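Local structure of myosin-17 (Arabidopsis thaliana, 7KFL) at residues A64-D69 with L163-G168; P68-V73 with R171-K176; N269-K274 with D344-T349; A295-E298 with I302-A305; L330-L335 with R361-E366. The protein is a plant class XI myosin whose globular tail, the part described here, is the cargo-binding domain and probably links the actin-based motor to its cargo. One frame throughout, in Å; residues are numbered along the deposited sequence.

Interaction 1: residues A64-D69 with L163-G168; sequences AIEVPD and LEKIYG
E66 OE2 and K165 NZ, 3.5 Å apart, join the residue just past helix 53-65 to the long helix 150-186 by a salt bridge. OE2 lies as near to K165 CE as to the ammonium nitrogen, which makes this a loose ion pair rather than a tight bond, as may be expected of two exposed side chains. The K165 chain is extended through chi3, with CG anti to the backbone N (chi1 175°), and bends at chi4, so that NZ turns off the line of the chain. E66 crosses it at about a right angle. It is the centre of an inverse gamma turn, in which V67 N makes a weak bond to I65 O.

Beneath the ion pair, the contact is apolar and buried. I65 points its side chain at helix 150-186, and CD1 meets CG1 of I166 at 3.7 Å, the two chains crossing nearly perpendicular. CG2 of I65 comes to 4.2 Å from the same I166 CG1, so two branches of one isoleucine, CD1 closely and CG2 more loosely, face the same methylene. The exposed charged pair thus borders the buried isoleucine contact.

F162 and M169, on helix 150-186, extend this seam along I65. A64, next to I65 on helix 53-65, packs on V73 and W77 of helix 71-89, while L163 and Y167 meet helix 236-260. Helix 150-186 thus packs against the end of helix 53-65, helix 71-89 (L163 on L78 and L85) and helix 236-260.

Interaction 2: residues P68-V73 with R171-K176; sequences PDNNEV and RDNLKK
N173 presents its amide nitrogen to two asparagine oxygens. ND2 donates to N70 OD1 at 3.1 Å, and this bond is bent, with an N-H...O angle of 139°. The oxygen lies close to the N173 amide plane, yet the donor sits tilted by 26° from the N70 carbonyl plane, the two amides being turned moderately against each other. A second, weak bond runs from the same ND2 to N71 OD1 at 3.4 Å; it is long but nearly straight. Here the amide planes stand almost perpendicular, and the two side chains pass each other in opposite directions.

Both acceptors are oriented by their own nitrogens. N70 has CG between its backbone N and carbonyl carbon (chi1 49°), folding the amide back so that ND2 donates to I65 O, at the end of helix 53-65, while OD1 faces N173. N71 ND2 donates to Y225 OH on helix 205-231, and the Y225 side chain also touches N173. On helix 150-186, R171 NE makes a salt bridge to OD1 of its neighbour D172, 3.1 Å, and R171 NH1 donates to Q245 OE1 on helix 236-260.

With an alanine in place of N173 the amide is lost, and N70 OD1 and N71 OD1 would probably be left without this donor and the start of helix 71-89 less firmly tied to helix 150-186. With one amide nitrogen serving two amide oxygens, all uncharged, the contact implies a directional link between helices, one that fixes how the asparagine side chains are turned without placing a net charge there.

Interaction 3: residues N269-K274 with D344-T349; sequences NGEYVK and DDKYGT
E271 sets its CG anti to the carbonyl carbon (chi1 -64°) and runs extended from there, pointing its carboxylate off helix 267-287 toward the loop, where K346, with CG anti to the backbone N, stretches back from the opposite direction. The two ends meet in a salt bridge. K346 NZ donates to E271 OE1 at 2.7 Å on the syn side, 16° out of the carboxylate plane. The other oxygen, OE2, lies 3.2 Å from Y347 OH, with the carboxylate and the ring turned 78° apart. One glutamate is thus met by two consecutive loop residues.

Their placing depends on D344. Its OD1 accepts from both K346 N, at 3.1 Å, and Y347 N, at 3.0 Å, the two amides arriving from the same face of the carboxylate. OD2 accepts from T349 N and from T349 OG1, the hydroxyl using the anti lone pair. Four donors therefore grip this side chain and hold the loop curled around it. The Y347 ring also meets F267, at the start of helix 267-287.

The D344-K346 bond is an Asx turn and the D344-Y347 bond an Asx motif, here bracing a surface loop between helices 332-341 and 354-369 against a helix of the DIL region.

Interaction 4: residues A295-E298 with I302-A305; sequences AWDE and IRQA
A cation-pi stack between W296 and R303 spans the turn that leads into helix 300-309, in the DIL part of the helical tail. The guanidinium of R303 lies flat on the indole, with the two centres 3.7 Å apart and the planes inclined by only 16°. CZ sits over the five-membered ring, its closest atom being NE1 of W296 at 3.3 Å, so the indole nitrogen lies beneath the middle of the cation. Farther back along the arginine, CD covers the six-membered ring in a CH-pi contact, 3.8 Å from its centroid. The chain bends at chi3 (57°), which turns the guanidinium from the line of the methylenes and lets it lie along the ring.

W296 also offers its backbone to the same arginine. R303 NH1 donates to W296 O at 3.0 Å, approaching from well above the carbonyl plane, and this ties the cation to the main chain of the residue on which it stacks. The cation therefore has an aromatic face on one side and a polar grip at NH1. L277 of helix 267-287 touches R303, and E281 of that helix meets W296.

A serine in place of W296 would take away the whole flat surface beneath the guanidinium, and R303, though still able to reach the backbone carbonyl, would probably lose what keeps it flat. D297 adds a weaker electrostatic partner, its carboxylate nearly coplanar with the guanidinium and its OD1 in a long salt bridge to R303 NH1, at 3.7 Å.

Interaction 5: residues L330-L335 with R361-E366; sequences LSIQQL and RVMMTE
Helix-helix packing of apolar side chains joins the first turn of helix 332-341 to the middle of helix 354-369, near the surface of the mostly helical tail. I332 is the centre of it. Its side chain points at the other helix and meets two consecutive methionines: CG2 rests on M364 CG at 3.8 Å and also lies near M363 CB, while CD1 reaches M363 SD at 3.9 Å. With CG2 anti to the backbone N, CG1 (chi1 -66°) carries CD1 toward M363 SD. M363 extends beyond its CG and crosses I332 at about a right angle. M364 instead bends at its last torsion (chi3 60°), which curls the methyl over Q333.

The backbones come closest at Q333 and M364, with CA atoms 6.5 Å apart.

The start of helix 332-341 is held by a capping box. S331 OG accepts from Q334 N at 3.3 Å, and Q334 OE1 returns a bond by accepting from S331 N at 2.8 Å, which fixes the turn that carries I332. S331 OG and Q334 NE2 also reach the backbone oxygens of S375 and F376. T323 of helix 319-326 touches I332 and L319 touches M363, so that helix borders the same seam. Beside the isoleucine, M364 CE lies 3.9 Å from Q333 CG.

In the fold
Interactions 1 and 2 are neighbours, with centres 8 Å apart: both use helix 150-186, they share P68 and D69, and I65 O of the first probably accepts from N70 ND2 of the second at 2.8 Å. The other three lie on the far side of the chain's centre from interaction 1, the centres of interactions 1 and 5 being 43 Å apart. Interaction 4 connects two of them: I302 packs on V273 of interaction 3 (CG1 to CG1, 4.0 Å), and Q304 and A305 pack on L330 of interaction 5. Interactions 3 and 5 do not touch, their nearest atoms about 12 Å apart, and their segments alternate along the chain.

Interaction 1: residues A64-D69 with L163-G168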
# COMPACT_ATOMS: atom_id res chain seq x y z
N ALA A 64 16.50 13.75 3.56
CA ALA A 64 16.52 12.60 4.49
C ALA A 64 16.08 11.32 3.77
O ALA A 64 16.74 10.28 3.98
CB ALA A 64 15.63 12.88 5.68
N ILE A 65 15.02 11.38 2.96
CA ILE A 65 14.37 10.18 2.34
C ILE A 65 15.11 9.76 1.06
O ILE A 65 15.01 8.58 0.70
CB ILE A 65 12.87 10.40 2.09
CG1 ILE A 65 12.61 11.39 0.94
CG2 ILE A 65 12.16 10.81 3.37
CD1 ILE A 65 11.15 11.64 0.65
N GLU A 66 15.82 10.69 0.40
CA GLU A 66 16.42 10.47 -0.94
C GLU A 66 17.85 9.92 -0.78
O GLU A 66 18.77 10.46 -1.40
CB GLU A 66 16.35 11.76 -1.76
CG GLU A 66 16.09 11.54 -3.24
CD GLU A 66 14.78 10.82 -3.56
OE1 GLU A 66 14.85 9.73 -4.16
OE2 GLU A 66 13.71 11.36 -3.21
N VAL A 67 18.00 8.85 0.01
CA VAL A 67 19.29 8.14 0.28
C VAL A 67 19.06 6.64 0.06
O VAL A 67 17.92 6.18 0.07
CB VAL A 67 19.81 8.44 1.70
CG1 VAL A 67 20.40 9.84 1.81
CG2 VAL A 67 18.76 8.21 2.77
N PRO A 68 20.13 5.83 -0.14
CA PRO A 68 19.97 4.40 -0.36
C PRO A 68 19.59 3.65 0.93
O PRO A 68 20.12 3.98 1.97
CB PRO A 68 21.36 3.96 -0.84
CG PRO A 68 22.29 4.93 -0.15
CD PRO A 68 21.54 6.25 -0.16
N ASP A 69 18.69 2.66 0.81
CA ASP A 69 18.11 1.92 1.96
C ASP A 69 17.46 2.94 2.89
O ASP A 69 18.00 3.19 3.99
CB ASP A 69 19.16 1.05 2.65
CG ASP A 69 18.58 -0.12 3.44
OD1 ASP A 69 17.36 -0.08 3.74
OD2 ASP A 69 19.34 -1.06 3.74
N LEU A 163 4.07 13.51 1.90
CA LEU A 163 3.41 12.35 2.56
C LEU A 163 3.04 11.31 1.49
O LEU A 163 3.30 10.11 1.72
CB LEU A 163 2.16 12.82 3.31
CG LEU A 163 1.32 11.71 3.94
CD1 LEU A 163 2.14 10.88 4.91
CD2 LEU A 163 0.10 12.27 4.65
N GLU A 164 2.45 11.75 0.38
CA GLU A 164 2.03 10.89 -0.75
C GLU A 164 3.26 10.24 -1.38
O GLU A 164 3.20 9.03 -1.67
CB GLU A 164 1.22 11.71 -1.76
CG GLU A 164 -0.16 12.08 -1.25
CD GLU A 164 -0.90 13.14 -2.05
OE1 GLU A 164 -0.39 13.56 -3.10
OE2 GLU A 164 -2.00 13.54 -1.60
N LYS A 165 4.34 11.01 -1.56
CA LYS A 165 5.63 10.52 -2.13
C LYS A 165 6.24 9.46 -1.21
O LYS A 165 6.65 8.39 -1.71
CB LYS A 165 6.61 11.68 -2.32
CG LYS A 165 8.01 11.28 -2.78
CD LYS A 165 8.83 12.46 -3.25
CE LYS A 165 10.30 12.12 -3.45
NZ LYS A 165 10.50 11.20 -4.59
N ILE A 166 6.31 9.75 0.10
CA ILE A 166 6.89 8.85 1.13
C ILE A 166 6.06 7.56 1.17
O ILE A 166 6.65 6.47 1.00
CB ILE A 166 6.98 9.56 2.50
CG1 ILE A 166 8.10 10.61 2.49
CG2 ILE A 166 7.16 8.56 3.63
CD1 ILE A 166 7.97 11.66 3.57
N TYR A 167 4.74 7.67 1.35
CA TYR A 167 3.78 6.54 1.30
C TYR A 167 4.06 5.68 0.06
O TYR A 167 4.15 4.45 0.18
CB TYR A 167 2.33 7.03 1.27
CG TYR A 167 1.32 5.95 0.96
CD1 TYR A 167 0.99 5.64 -0.35
CD2 TYR A 167 0.70 5.24 1.97
CE1 TYR A 167 0.07 4.65 -0.65
CE2 TYR A 167 -0.23 4.25 1.69
CZ TYR A 167 -0.54 3.95 0.38
OH TYR A 167 -1.45 2.97 0.11
N GLY A 168 4.16 6.34 -1.10
CA GLY A 168 4.41 5.70 -2.40
C GLY A 168 5.72 4.92 -2.42
O GLY A 168 5.74 3.83 -3.01

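Interaction 2: residues P68-V73 with R171-K176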
# COMPACT_ATOMS: atom_id res chain seq x y z
N PRO A 68 20.13 5.83 -0.14
CA PRO A 68 19.97 4.40 -0.36
C PRO A 68 19.59 3.65 0.93
O PRO A 68 20.12 3.98 1.97
CB PRO A 68 21.36 3.96 -0.84
CG PRO A 68 22.29 4.93 -0.15
CD PRO A 68 21.54 6.25 -0.16
N ASP A 69 18.69 2.66 0.81
CA ASP A 69 18.11 1.92 1.96
C ASP A 69 17.46 2.94 2.89
O ASP A 69 18.00 3.19 3.99
CB ASP A 69 19.16 1.05 2.65
CG ASP A 69 18.58 -0.12 3.44
OD1 ASP A 69 17.36 -0.08 3.74
OD2 ASP A 69 19.34 -1.06 3.74
N ASN A 70 16.33 3.51 2.45
CA ASN A 70 15.65 4.67 3.07
C ASN A 70 14.40 4.21 3.84
O ASN A 70 13.55 5.07 4.13
CB ASN A 70 15.28 5.72 2.02
CG ASN A 70 14.58 5.15 0.81
OD1 ASN A 70 14.34 3.94 0.73
ND2 ASN A 70 14.23 6.00 -0.15
N ASN A 71 14.31 2.92 4.18
CA ASN A 71 13.08 2.32 4.76
C ASN A 71 12.81 2.90 6.15
O ASN A 71 11.65 3.27 6.42
CB ASN A 71 13.15 0.79 4.78
CG ASN A 71 12.58 0.16 3.53
OD1 ASN A 71 11.57 0.63 3.00
ND2 ASN A 71 13.19 -0.91 3.06
N GLU A 72 13.85 3.00 6.99
CA GLU A 72 13.75 3.48 8.39
C GLU A 72 13.40 4.98 8.38
O GLU A 72 12.48 5.37 9.12
CB GLU A 72 15.05 3.22 9.15
CG GLU A 72 15.38 1.74 9.29
CD GLU A 72 16.60 1.44 10.14
OE1 GLU A 72 16.75 2.10 11.20
OE2 GLU A 72 17.39 0.56 9.76
N VAL A 73 14.10 5.77 7.57
CA VAL A 73 13.92 7.25 7.45
C VAL A 73 12.56 7.55 6.80
O VAL A 73 11.97 8.60 7.14
CB VAL A 73 15.09 7.91 6.69
CG1 VAL A 73 15.17 7.48 5.24
CG2 VAL A 73 15.04 9.42 6.80
N ARG A 171 5.60 1.68 -0.08
CA ARG A 171 4.76 0.70 -0.83
C ARG A 171 5.57 0.12 -2.00
O ARG A 171 5.60 -1.12 -2.13
CB ARG A 171 3.48 1.36 -1.33
CG ARG A 171 2.63 0.49 -2.25
CD ARG A 171 1.62 1.32 -3.01
NE ARG A 171 2.26 2.21 -3.97
CZ ARG A 171 1.66 3.21 -4.61
NH1 ARG A 171 0.38 3.47 -4.40
NH2 ARG A 171 2.36 3.95 -5.45
N ASP A 172 6.18 0.97 -2.82
CA ASP A 172 6.92 0.56 -4.05
C ASP A 172 8.18 -0.22 -3.64
O ASP A 172 8.49 -1.21 -4.32
CB ASP A 172 7.18 1.77 -4.96
CG ASP A 172 5.92 2.32 -5.65
OD1 ASP A 172 4.85 1.68 -5.53
OD2 ASP A 172 6.03 3.38 -6.30
N ASN A 173 8.87 0.18 -2.56
CA ASN A 173 10.05 -0.54 -2.01
C ASN A 173 9.66 -1.98 -1.63
O ASN A 173 10.45 -2.90 -1.93
CB ASN A 173 10.65 0.16 -0.79
CG ASN A 173 11.54 1.34 -1.13
OD1 ASN A 173 11.74 1.66 -2.30
ND2 ASN A 173 12.07 2.00 -0.11
N LEU A 174 8.49 -2.15 -1.00
CA LEU A 174 7.94 -3.47 -0.59
C LEU A 174 7.59 -4.28 -1.85
O LEU A 174 7.91 -5.48 -1.87
CB LEU A 174 6.73 -3.25 0.32
CG LEU A 174 5.98 -4.50 0.79
CD1 LEU A 174 6.93 -5.57 1.30
CD2 LEU A 174 4.97 -4.15 1.86
N LYS A 175 6.97 -3.64 -2.85
CA LYS A 175 6.63 -4.26 -4.17
C LYS A 175 7.91 -4.82 -4.81
O LYS A 175 7.85 -5.96 -5.31
CB LYS A 175 5.98 -3.24 -5.12
CG LYS A 175 4.50 -2.97 -4.87
CD LYS A 175 3.82 -2.22 -6.00
CE LYS A 175 2.40 -1.79 -5.67
NZ LYS A 175 1.74 -1.08 -6.80
N LYS A 176 9.00 -4.05 -4.80
CA LYS A 176 10.30 -4.42 -5.43
C LYS A 176 10.93 -5.61 -4.69
O LYS A 176 11.66 -6.39 -5.34
CB LYS A 176 11.24 -3.21 -5.40
CG LYS A 176 12.64 -3.44 -5.96
CD LYS A 176 13.66 -2.44 -5.42
CE LYS A 176 14.54 -1.84 -6.49
NZ LYS A 176 15.17 -0.57 -6.02

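Interaction 3: residues N269-K274 with D344-T349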
# COMPACT_ATOMS: atom_id res chain seq x y z
N ASN A 269 -0.60 -26.79 -10.03
CA ASN A 269 -0.23 -25.38 -9.76
C ASN A 269 -1.35 -24.69 -8.97
O ASN A 269 -1.04 -23.76 -8.20
CB ASN A 269 0.10 -24.61 -11.04
CG ASN A 269 0.87 -23.34 -10.74
OD1 ASN A 269 1.99 -23.40 -10.24
ND2 ASN A 269 0.27 -22.19 -11.01
N GLY A 270 -2.60 -25.13 -9.15
CA GLY A 270 -3.74 -24.70 -8.33
C GLY A 270 -3.52 -25.04 -6.86
O GLY A 270 -3.74 -24.16 -6.01
N GLU A 271 -3.06 -26.27 -6.59
CA GLU A 271 -2.77 -26.78 -5.22
C GLU A 271 -1.64 -25.96 -4.60
O GLU A 271 -1.77 -25.55 -3.43
CB GLU A 271 -2.35 -28.25 -5.26
CG GLU A 271 -3.43 -29.20 -5.76
CD GLU A 271 -2.95 -30.63 -5.92
OE1 GLU A 271 -1.90 -30.83 -6.56
OE2 GLU A 271 -3.62 -31.54 -5.38
N TYR A 272 -0.55 -25.75 -5.36
CA TYR A 272 0.67 -25.04 -4.91
C TYR A 272 0.32 -23.60 -4.49
O TYR A 272 0.81 -23.16 -3.43
CB TYR A 272 1.74 -25.01 -6.00
CG TYR A 272 2.85 -24.04 -5.70
CD1 TYR A 272 3.71 -24.25 -4.64
CD2 TYR A 272 3.01 -22.88 -6.44
CE1 TYR A 272 4.72 -23.35 -4.34
CE2 TYR A 272 4.02 -21.98 -6.16
CZ TYR A 272 4.88 -22.22 -5.10
OH TYR A 272 5.87 -21.33 -4.81
N VAL A 273 -0.46 -22.89 -5.30
CA VAL A 273 -0.86 -21.48 -5.05
C VAL A 273 -1.82 -21.45 -3.85
O VAL A 273 -1.67 -20.54 -3.01
CB VAL A 273 -1.47 -20.80 -6.30
CG1 VAL A 273 -2.22 -19.53 -5.95
CG2 VAL A 273 -0.41 -20.51 -7.34
N LYS A 274 -2.76 -22.40 -3.76
CA LYS A 274 -3.72 -22.51 -2.63
C LYS A 274 -2.94 -22.60 -1.31
O LYS A 274 -3.40 -21.99 -0.32
CB LYS A 274 -4.65 -23.72 -2.79
CG LYS A 274 -5.82 -23.74 -1.81
CD LYS A 274 -6.86 -24.80 -2.11
CE LYS A 274 -8.20 -24.48 -1.47
NZ LYS A 274 -9.15 -25.61 -1.60
N ASP A 344 -3.60 -31.18 -17.08
CA ASP A 344 -3.38 -31.98 -15.84
C ASP A 344 -2.60 -33.25 -16.18
O ASP A 344 -3.21 -34.21 -16.68
CB ASP A 344 -4.73 -32.29 -15.18
CG ASP A 344 -4.63 -32.83 -13.77
OD1 ASP A 344 -3.50 -33.06 -13.30
OD2 ASP A 344 -5.69 -33.02 -13.15
N ASP A 345 -1.29 -33.25 -15.92
CA ASP A 345 -0.38 -34.42 -16.08
C ASP A 345 -0.11 -35.07 -14.72
O ASP A 345 0.89 -35.79 -14.60
CB ASP A 345 0.94 -34.02 -16.75
CG ASP A 345 0.84 -33.84 -18.25
OD1 ASP A 345 -0.26 -33.48 -18.73
OD2 ASP A 345 1.86 -34.07 -18.93
N LYS A 346 -0.98 -34.83 -13.73
CA LYS A 346 -0.84 -35.36 -12.34
C LYS A 346 -2.01 -36.29 -12.04
O LYS A 346 -1.75 -37.46 -11.70
CB LYS A 346 -0.76 -34.21 -11.34
CG LYS A 346 -0.39 -34.63 -9.92
CD LYS A 346 -0.12 -33.47 -8.99
CE LYS A 346 0.05 -33.91 -7.55
NZ LYS A 346 -0.01 -32.76 -6.62
N TYR A 347 -3.25 -35.79 -12.15
CA TYR A 347 -4.51 -36.53 -11.89
C TYR A 347 -5.22 -36.90 -13.20
O TYR A 347 -6.10 -37.78 -13.16
CB TYR A 347 -5.44 -35.71 -10.99
CG TYR A 347 -4.93 -35.46 -9.60
CD1 TYR A 347 -3.91 -34.54 -9.37
CD2 TYR A 347 -5.47 -36.11 -8.51
CE1 TYR A 347 -3.43 -34.30 -8.09
CE2 TYR A 347 -5.00 -35.88 -7.22
CZ TYR A 347 -3.98 -34.97 -7.01
OH TYR A 347 -3.51 -34.73 -5.75
N GLY A 348 -4.87 -36.24 -14.31
CA GLY A 348 -5.46 -36.48 -15.64
C GLY A 348 -6.93 -36.08 -15.71
O GLY A 348 -7.65 -36.65 -16.56
N THR A 349 -7.37 -35.15 -14.86
CA THR A 349 -8.76 -34.61 -14.83
C THR A 349 -8.93 -33.65 -16.01
O THR A 349 -7.94 -33.01 -16.41
CB THR A 349 -9.08 -33.92 -13.50
OG1 THR A 349 -8.18 -32.83 -13.31
CG2 THR A 349 -9.00 -34.87 -12.31

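Interaction 4: residues A295-E298 with I302-A305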
# COMPACT_ATOMS: atom_id res chain seq x y z
N ALA A 295 -6.97 -6.56 2.96
CA ALA A 295 -5.87 -7.12 2.14
C ALA A 295 -6.25 -8.52 1.63
O ALA A 295 -5.90 -8.84 0.49
CB ALA A 295 -4.59 -7.16 2.94
N TRP A 296 -6.94 -9.31 2.46
CA TRP A 296 -7.37 -10.69 2.13
C TRP A 296 -8.37 -10.66 0.96
O TRP A 296 -8.22 -11.49 0.05
CB TRP A 296 -7.95 -11.40 3.36
CG TRP A 296 -8.43 -12.80 3.10
CD1 TRP A 296 -9.68 -13.30 3.35
CD2 TRP A 296 -7.68 -13.87 2.51
NE1 TRP A 296 -9.75 -14.61 2.96
CE2 TRP A 296 -8.54 -14.99 2.45
CE3 TRP A 296 -6.36 -14.01 2.04
CZ2 TRP A 296 -8.13 -16.22 1.93
CZ3 TRP A 296 -5.96 -15.22 1.53
CH2 TRP A 296 -6.83 -16.31 1.48
N ASP A 297 -9.32 -9.71 0.98
CA ASP A 297 -10.40 -9.59 -0.03
C ASP A 297 -9.85 -9.07 -1.36
O ASP A 297 -10.57 -9.19 -2.37
CB ASP A 297 -11.54 -8.70 0.49
CG ASP A 297 -12.40 -9.38 1.54
OD1 ASP A 297 -12.53 -10.62 1.49
OD2 ASP A 297 -12.95 -8.66 2.41
N GLU A 298 -8.64 -8.52 -1.39
CA GLU A 298 -7.96 -8.06 -2.63
C GLU A 298 -7.51 -9.27 -3.47
O GLU A 298 -7.32 -9.09 -4.68
CB GLU A 298 -6.79 -7.14 -2.30
CG GLU A 298 -7.23 -5.74 -1.92
CD GLU A 298 -7.98 -5.03 -3.04
OE1 GLU A 298 -7.40 -4.90 -4.14
OE2 GLU A 298 -9.14 -4.64 -2.81
N ILE A 302 -7.61 -14.31 -7.55
CA ILE A 302 -6.67 -15.47 -7.53
C ILE A 302 -7.28 -16.60 -6.68
O ILE A 302 -7.18 -17.76 -7.11
CB ILE A 302 -5.26 -15.07 -7.05
CG1 ILE A 302 -4.27 -16.25 -7.13
CG2 ILE A 302 -5.27 -14.46 -5.66
CD1 ILE A 302 -4.12 -16.85 -8.50
N ARG A 303 -7.91 -16.26 -5.55
CA ARG A 303 -8.57 -17.24 -4.64
C ARG A 303 -9.61 -18.05 -5.42
O ARG A 303 -9.55 -19.30 -5.36
CB ARG A 303 -9.21 -16.52 -3.45
CG ARG A 303 -8.22 -16.05 -2.39
CD ARG A 303 -8.79 -14.98 -1.48
NE ARG A 303 -10.00 -15.42 -0.80
CZ ARG A 303 -10.84 -14.63 -0.14
NH1 ARG A 303 -10.61 -13.33 -0.05
NH2 ARG A 303 -11.91 -15.15 0.43
N GLN A 304 -10.50 -17.36 -6.13
CA GLN A 304 -11.62 -17.97 -6.91
C GLN A 304 -11.06 -18.77 -8.09
O GLN A 304 -11.54 -19.90 -8.31
CB GLN A 304 -12.60 -16.88 -7.36
CG GLN A 304 -13.49 -16.37 -6.23
CD GLN A 304 -14.33 -15.18 -6.63
OE1 GLN A 304 -14.70 -15.01 -7.79
NE2 GLN A 304 -14.66 -14.35 -5.66
N ALA A 305 -10.09 -18.20 -8.82
CA ALA A 305 -9.39 -18.84 -9.96
C ALA A 305 -8.72 -20.14 -9.51
O ALA A 305 -8.85 -21.15 -10.22
CB ALA A 305 -8.38 -17.88 -10.54

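Interaction 5: residues L330-L335 with R361-E366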
# COMPACT_ATOMS: atom_id res chain seq x y z
N LEU A 330 -14.79 -13.24 -11.43
CA LEU A 330 -14.11 -13.48 -12.73
C LEU A 330 -15.08 -13.16 -13.88
O LEU A 330 -16.26 -13.51 -13.78
CB LEU A 330 -13.62 -14.93 -12.83
CG LEU A 330 -12.19 -15.17 -12.35
CD1 LEU A 330 -12.07 -14.97 -10.85
CD2 LEU A 330 -11.72 -16.56 -12.74
N SER A 331 -14.56 -12.51 -14.94
CA SER A 331 -15.29 -12.23 -16.20
C SER A 331 -15.36 -13.51 -17.05
O SER A 331 -14.57 -14.45 -16.78
CB SER A 331 -14.63 -11.12 -16.97
OG SER A 331 -13.43 -11.57 -17.58
N ILE A 332 -16.26 -13.54 -18.03
CA ILE A 332 -16.42 -14.68 -18.98
C ILE A 332 -15.12 -14.87 -19.76
O ILE A 332 -14.70 -16.03 -19.93
CB ILE A 332 -17.63 -14.45 -19.92
CG1 ILE A 332 -18.96 -14.46 -19.16
CG2 ILE A 332 -17.63 -15.46 -21.06
CD1 ILE A 332 -19.33 -15.80 -18.55
N GLN A 333 -14.50 -13.77 -20.22
CA GLN A 333 -13.27 -13.81 -21.06
C GLN A 333 -12.11 -14.43 -20.25
O GLN A 333 -11.27 -15.11 -20.87
CB GLN A 333 -12.88 -12.41 -21.56
CG GLN A 333 -12.37 -12.41 -23.00
CD GLN A 333 -11.08 -11.64 -23.19
OE1 GLN A 333 -11.02 -10.43 -22.95
NE2 GLN A 333 -10.04 -12.33 -23.64
N GLN A 334 -12.09 -14.21 -18.93
CA GLN A 334 -11.07 -14.78 -18.00
C GLN A 334 -11.30 -16.28 -17.86
O GLN A 334 -10.34 -17.05 -18.07
CB GLN A 334 -11.14 -14.09 -16.64
CG GLN A 334 -10.56 -12.68 -16.64
CD GLN A 334 -10.95 -11.89 -15.41
OE1 GLN A 334 -11.80 -12.31 -14.63
NE2 GLN A 334 -10.34 -10.73 -15.24
N LEU A 335 -12.53 -16.68 -17.50
CA LEU A 335 -12.94 -18.10 -17.31
C LEU A 335 -12.60 -18.91 -18.56
O LEU A 335 -12.03 -20.01 -18.42
CB LEU A 335 -14.44 -18.18 -17.01
CG LEU A 335 -14.86 -17.71 -15.62
CD1 LEU A 335 -16.37 -17.61 -15.52
CD2 LEU A 335 -14.31 -18.63 -14.54
N ARG A 361 -18.29 -18.87 -25.36
CA ARG A 361 -17.82 -18.29 -26.65
C ARG A 361 -18.90 -17.34 -27.21
O ARG A 361 -18.51 -16.30 -27.77
CB ARG A 361 -17.47 -19.40 -27.64
CG ARG A 361 -16.77 -18.93 -28.91
CD ARG A 361 -15.52 -18.12 -28.64
NE ARG A 361 -14.44 -18.41 -29.58
CZ ARG A 361 -14.14 -17.71 -30.68
NH1 ARG A 361 -14.84 -16.64 -31.02
NH2 ARG A 361 -13.13 -18.09 -31.44
N VAL A 362 -20.18 -17.70 -27.08
CA VAL A 362 -21.34 -16.89 -27.56
C VAL A 362 -21.45 -15.61 -26.72
O VAL A 362 -21.68 -14.54 -27.32
CB VAL A 362 -22.67 -17.69 -27.55
CG1 VAL A 362 -22.95 -18.36 -26.21
CG2 VAL A 362 -23.85 -16.82 -27.95
N MET A 363 -21.28 -15.71 -25.40
CA MET A 363 -21.34 -14.57 -24.44
C MET A 363 -20.25 -13.54 -24.78
O MET A 363 -20.51 -12.34 -24.59
CB MET A 363 -21.15 -15.04 -22.99
CG MET A 363 -22.46 -15.30 -22.26
SD MET A 363 -22.27 -16.52 -20.93
CE MET A 363 -23.62 -16.04 -19.85
N MET A 364 -19.09 -14.00 -25.24
CA MET A 364 -17.91 -13.15 -25.57
C MET A 364 -18.15 -12.42 -26.90
O MET A 364 -17.64 -11.29 -27.04
CB MET A 364 -16.63 -13.98 -25.66
CG MET A 364 -16.04 -14.30 -24.30
SD MET A 364 -14.91 -15.71 -24.32
CE MET A 364 -13.66 -15.13 -25.47
N THR A 365 -18.88 -13.04 -27.84
CA THR A 365 -19.27 -12.43 -29.14
C THR A 365 -20.44 -11.46 -28.92
O THR A 365 -20.47 -10.43 -29.62
CB THR A 365 -19.58 -13.50 -30.20
OG1 THR A 365 -20.49 -14.44 -29.63
CG2 THR A 365 -18.34 -14.22 -30.69
N GLU A 366 -21.35 -11.78 -28.00
CA GLU A 366 -22.44 -10.88 -27.53
C GLU A 366 -21.81 -9.57 -27.02
O GLU A 366 -22.21 -8.49 -27.52
CB GLU A 366 -23.26 -11.55 -26.42
CG GLU A 366 -24.12 -10.60 -25.60
CD GLU A 366 -24.22 -10.92 -24.12
OE1 GLU A 366 -24.34 -9.96 -23.32
OE2 GLU A 366 -24.19 -12.11 -23.77